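Local coordinates for chemotactic transducer PctC (Pseudomonas aeruginosa, PDB 5LTV), which acts as a chemotaxis transducer, its Cache-type ligand-binding domain recognising gamma-amino-butanoic acid and probably passing the signal on to the chemotaxis pathway, at residues E61-A64 / S65-L69; K244-P247 / G248-W251. All coordinates share one frame; numbering follows the deposited sequence. Where two conformers were deposited one is given.

Contact 1. Residues E61-A64 / S65-L69; sequences EGLA and SQLAL
The flat carbonyl of Gly-62 receives two donors on one face: the backbone N of Gln-66 and the hydroxyl of Ser-65 both reach Gly-62 O from the same side of its plane. The setting is the C-terminal part of helix 34-68, the long N-terminal helix of the Cache domain. The regular helical bond, Gln-66 N to Gly-62 O, is short at 2.8 Å and nearly straight (164°). Ser-65 OG donates to Gly-62 O over 3.0 Å from above the plane. Its chi1 of 56° sets the hydroxyl between its own backbone N and carbonyl carbon, turned back to the carbonyl three residues earlier.

The Gln-66 chain, extended beyond CG, runs back alongside the preceding turn and brings the NE2 of its carboxamide to Gly-62 O in a weak, bent bond (3.3 Å, 138°). The amide oxygen is held more firmly, by a hydrogen bond from Gln-81 of helix 75-82; the link back to its own helix through NE2 is the weak one. Ser-65 N to Glu-61 O, Leu-67 N to Leu-63 O and Ala-68 N to Ala-64 O continue the helical ladder.

The buried flank is apolar. Ala-64 packs on Leu-153 and Val-155 of strand 147-157 and Leu-67 on Val-155, while Leu-63 lies against Phe-87 of helix 85-90. Between the two leucines the meeting is oblique: Leu-63 CD1 touches Leu-67 CD1 at 3.8 Å, and Leu-67 CG comes within 3.3 Å of Leu-63 O, the acceptor of its own backbone N-H.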
loop_
_atom_site.group_PDB
_atom_site.type_symbol
_atom_site.label_atom_id
_atom_site.label_comp_id
_atom_site.label_asym_id
_atom_site.label_seq_id
_atom_site.Cartn_x
_atom_site.Cartn_y
_atom_site.Cartn_z
ATOM N N GLU A 61 -10.138 -0.059 -7.329
ATOM C CA GLU A 61 -11.328 -0.813 -7.665
ATOM C C GLU A 61 -12.031 -0.210 -8.871
ATOM O O GLU A 61 -12.516 -0.946 -9.749
ATOM C CB GLU A 61 -12.292 -0.868 -6.474
ATOM C CG GLU A 61 -11.971 -1.951 -5.498
ATOM C CD GLU A 61 -12.315 -1.618 -4.043
ATOM O OE1 GLU A 61 -11.849 -2.352 -3.137
ATOM O OE2 GLU A 61 -13.062 -0.645 -3.774
ATOM N N GLY A 62 -12.128 1.121 -8.925
ATOM C CA GLY A 62 -12.858 1.720 -10.036
ATOM C C GLY A 62 -12.093 1.629 -11.341
ATOM O O GLY A 62 -12.695 1.600 -12.429
ATOM N N LEU A 63 -10.751 1.576 -11.255
ATOM C CA LEU A 63 -9.921 1.412 -12.442
ATOM C C LEU A 63 -10.166 0.045 -13.051
ATOM O O LEU A 63 -10.319 -0.092 -14.262
ATOM C CB LEU A 63 -8.431 1.586 -12.090
ATOM C CG LEU A 63 -7.403 1.243 -13.197
ATOM C CD1 LEU A 63 -7.721 1.930 -14.511
ATOM C CD2 LEU A 63 -5.973 1.674 -12.788
ATOM N N ALA A 64 -10.214 -0.984 -12.203
ATOM C CA ALA A 64 -10.536 -2.326 -12.679
ATOM C C ALA A 64 -11.916 -2.390 -13.313
ATOM O O ALA A 64 -12.076 -2.974 -14.396
ATOM C CB ALA A 64 -10.440 -3.325 -11.524
ATOM N N SER A 65 -12.939 -1.829 -12.656
ATOM C CA SER A 65 -14.268 -1.865 -13.278
ATOM C C SER A 65 -14.302 -1.067 -14.584
ATOM O O SER A 65 -14.897 -1.518 -15.564
ATOM C CB SER A 65 -15.348 -1.373 -12.310
ATOM O OG SER A 65 -15.080 -0.085 -11.816
ATOM N N GLN A 66 -13.662 0.105 -14.631
ATOM C CA GLN A 66 -13.575 0.837 -15.896
ATOM C C GLN A 66 -12.984 -0.008 -17.009
ATOM O O GLN A 66 -13.455 0.054 -18.148
ATOM C CB GLN A 66 -12.695 2.047 -15.743
ATOM C CG GLN A 66 -13.284 3.271 -15.308
ATOM C CD GLN A 66 -12.183 4.221 -15.111
ATOM O OE1 GLN A 66 -11.693 4.780 -16.072
ATOM N NE2 GLN A 66 -11.809 4.450 -13.864
ATOM N N LEU A 67 -11.894 -0.738 -16.715
ATOM C CA LEU A 67 -11.222 -1.525 -17.752
ATOM C C LEU A 67 -12.053 -2.732 -18.167
ATOM O O LEU A 67 -12.103 -3.061 -19.357
ATOM C CB LEU A 67 -9.842 -1.976 -17.281
ATOM C CG LEU A 67 -8.809 -0.889 -17.040
ATOM C CD1 LEU A 67 -7.613 -1.411 -16.261
ATOM C CD2 LEU A 67 -8.367 -0.369 -18.346
ATOM N N ALA A 68 -12.719 -3.405 -17.206
ATOM C CA ALA A 68 -13.626 -4.494 -17.570
ATOM C C ALA A 68 -14.768 -4.011 -18.471
ATOM O O ALA A 68 -15.358 -4.812 -19.208
ATOM C CB ALA A 68 -14.210 -5.165 -16.313
ATOM N N LEU A 69 -15.132 -2.729 -18.379
ATOM C CA LEU A 69 -16.253 -2.204 -19.151
ATOM C C LEU A 69 -15.879 -1.823 -20.567
ATOM O O LEU A 69 -16.787 -1.524 -21.347
ATOM C CB LEU A 69 -16.864 -0.969 -18.464
ATOM C CG LEU A 69 -17.674 -1.069 -17.150
ATOM C CD1 LEU A 69 -18.175 0.300 -16.740
ATOM C CD2 LEU A 69 -18.860 -2.036 -17.327
#

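Contact 2. Residues K244-P247 / G248-W251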
loop_
_atom_site.group_PDB
_atom_site.type_symbol
_atom_site.label_atom_id
_atom_site.label_comp_id
_atom_site.label_asym_id
_atom_site.label_seq_id
_atom_site.Cartn_x
_atom_site.Cartn_y
_atom_site.Cartn_z
ATOM N N LYS A 244 -8.296 -0.626 10.848
ATOM C CA LYS A 244 -9.453 -1.352 10.364
ATOM C C LYS A 244 -9.579 -1.172 8.856
ATOM O O LYS A 244 -9.050 -0.218 8.274
ATOM C CB LYS A 244 -10.722 -0.856 11.057
ATOM C CG LYS A 244 -10.672 -0.823 12.596
ATOM C CD LYS A 244 -11.976 -0.256 13.182
ATOM C CE LYS A 244 -13.133 -1.238 13.005
ATOM N NZ LYS A 244 -14.452 -0.561 12.773
ATOM N N GLY A 245 -10.280 -2.114 8.223
ATOM C CA GLY A 245 -10.665 -2.002 6.832
ATOM C C GLY A 245 -9.637 -2.430 5.806
ATOM O O GLY A 245 -9.906 -2.300 4.606
ATOM N N LEU A 246 -8.480 -2.939 6.221
ATOM C CA LEU A 246 -7.479 -3.251 5.206
ATOM C C LEU A 246 -7.566 -4.704 4.789
ATOM O O LEU A 246 -7.591 -5.584 5.652
ATOM C CB LEU A 246 -6.079 -2.955 5.708
ATOM C CG LEU A 246 -5.887 -1.543 6.294
ATOM C CD1 LEU A 246 -4.439 -1.296 6.661
ATOM C CD2 LEU A 246 -6.457 -0.499 5.353
ATOM N N PRO A 247 -7.583 -4.998 3.483
ATOM C CA PRO A 247 -7.860 -6.374 3.048
ATOM C C PRO A 247 -6.634 -7.258 3.208
ATOM O O PRO A 247 -5.545 -6.913 2.749
ATOM C CB PRO A 247 -8.228 -6.213 1.573
ATOM C CG PRO A 247 -7.416 -5.008 1.132
ATOM C CD PRO A 247 -7.344 -4.089 2.340
ATOM N N GLY A 248 -6.828 -8.408 3.847
ATOM C CA GLY A 248 -5.807 -9.432 3.889
ATOM C C GLY A 248 -4.653 -9.191 4.834
ATOM O O GLY A 248 -3.709 -9.980 4.839
ATOM N N VAL A 249 -4.676 -8.126 5.631
ATOM C CA VAL A 249 -3.549 -7.786 6.496
ATOM C C VAL A 249 -4.081 -7.344 7.849
ATOM O O VAL A 249 -5.236 -6.931 7.989
ATOM C CB VAL A 249 -2.652 -6.665 5.905
ATOM C CG1 VAL A 249 -2.004 -7.092 4.593
ATOM C CG2 VAL A 249 -3.457 -5.368 5.710
ATOM N N THR A 250 -3.212 -7.433 8.850
ATOM C CA THR A 250 -3.459 -6.839 10.160
ATOM C C THR A 250 -2.265 -5.926 10.427
ATOM O O THR A 250 -1.157 -6.398 10.687
ATOM C CB THR A 250 -3.608 -7.892 11.256
ATOM O OG1 THR A 250 -4.570 -8.842 10.838
ATOM C CG2 THR A 250 -4.085 -7.264 12.556
ATOM N N TRP A 251 -2.479 -4.631 10.334
ATOM C CA TRP A 251 -1.415 -3.680 10.505
ATOM C C TRP A 251 -1.782 -2.734 11.630
ATOM O O TRP A 251 -2.958 -2.455 11.867
ATOM C CB TRP A 251 -1.148 -2.888 9.235
ATOM C CG TRP A 251 -0.621 -3.671 8.118
ATOM C CD1 TRP A 251 -0.140 -4.915 8.139
ATOM C CD2 TRP A 251 -0.446 -3.207 6.756
ATOM N NE1 TRP A 251 0.300 -5.311 6.878
ATOM C CE2 TRP A 251 0.130 -4.251 6.013
ATOM C CE3 TRP A 251 -0.719 -2.010 6.105
ATOM C CZ2 TRP A 251 0.437 -4.148 4.640
ATOM C CZ3 TRP A 251 -0.414 -1.906 4.725
ATOM C CH2 TRP A 251 0.164 -2.964 4.025
#
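Leu-246 and Val-249 touch as the two ends of a type II beta turn, and no hydrogen bond joins the halves of the segment: Leu-246 O lies 3.9 Å from Val-249 N. Backbone hydrogen bonds form instead at the strand end, where Trp-251 pairs with Val-243 and Thr-250 with Asp-194. At the corners of the turn, Pro-247 has the extended backbone expected of the second position (-78°/130°), and Gly-248 follows with the positive phi of the third.

What crosses the turn is apolar contact. The CB of Leu-246 meets Val-249 CG2 at 3.6 Å. That same methyl also stands over the centre of the Trp-251 ring, 3.7 Å above its plane, and so touches both the leucine and the indole. A chi1 of -63° on Val-249 aims CG2 there, between its backbone N and carbonyl carbon. Farther along the leucine, CD1 reaches Trp-251 CE3 at 3.8 Å, the two side chains crossing at about a right angle.

Neighbouring elements cover the cluster. Leu-246 rests on Leu-53 and Pro-247 on Met-57, both of helix 34-68, while Val-249 and Trp-251 press on Val-135 of strand 134-140, in the other sheet of the chain. A turn of this kind, with proline and glycine at its two central positions, is a classic type II corner; here it lies in the hairpin connection between antiparallel strands 237-242 and 251-256, in the second sheet of a chain whose topology is consistent with a double-Cache (dCACHE) domain.

From the N terminus, helix 34-68 runs past both modules, and contact 1 lies in its last turns, closing no loop. Far later in sequence, contact 2 closes the turn between strands 237-242 and 251-256. The two follow in series, neither nested nor crossed, with centres 22 Å apart and nearest atoms about 7 Å apart. Their link is the helix itself: residues 61-69 set its end against the sheet of the gamma-amino-butanoic acid module, and residues 244-251 set the second module against an earlier part of the same helix. Contact 2 thus touches the helix and both sheets, contact 1 the helix and one.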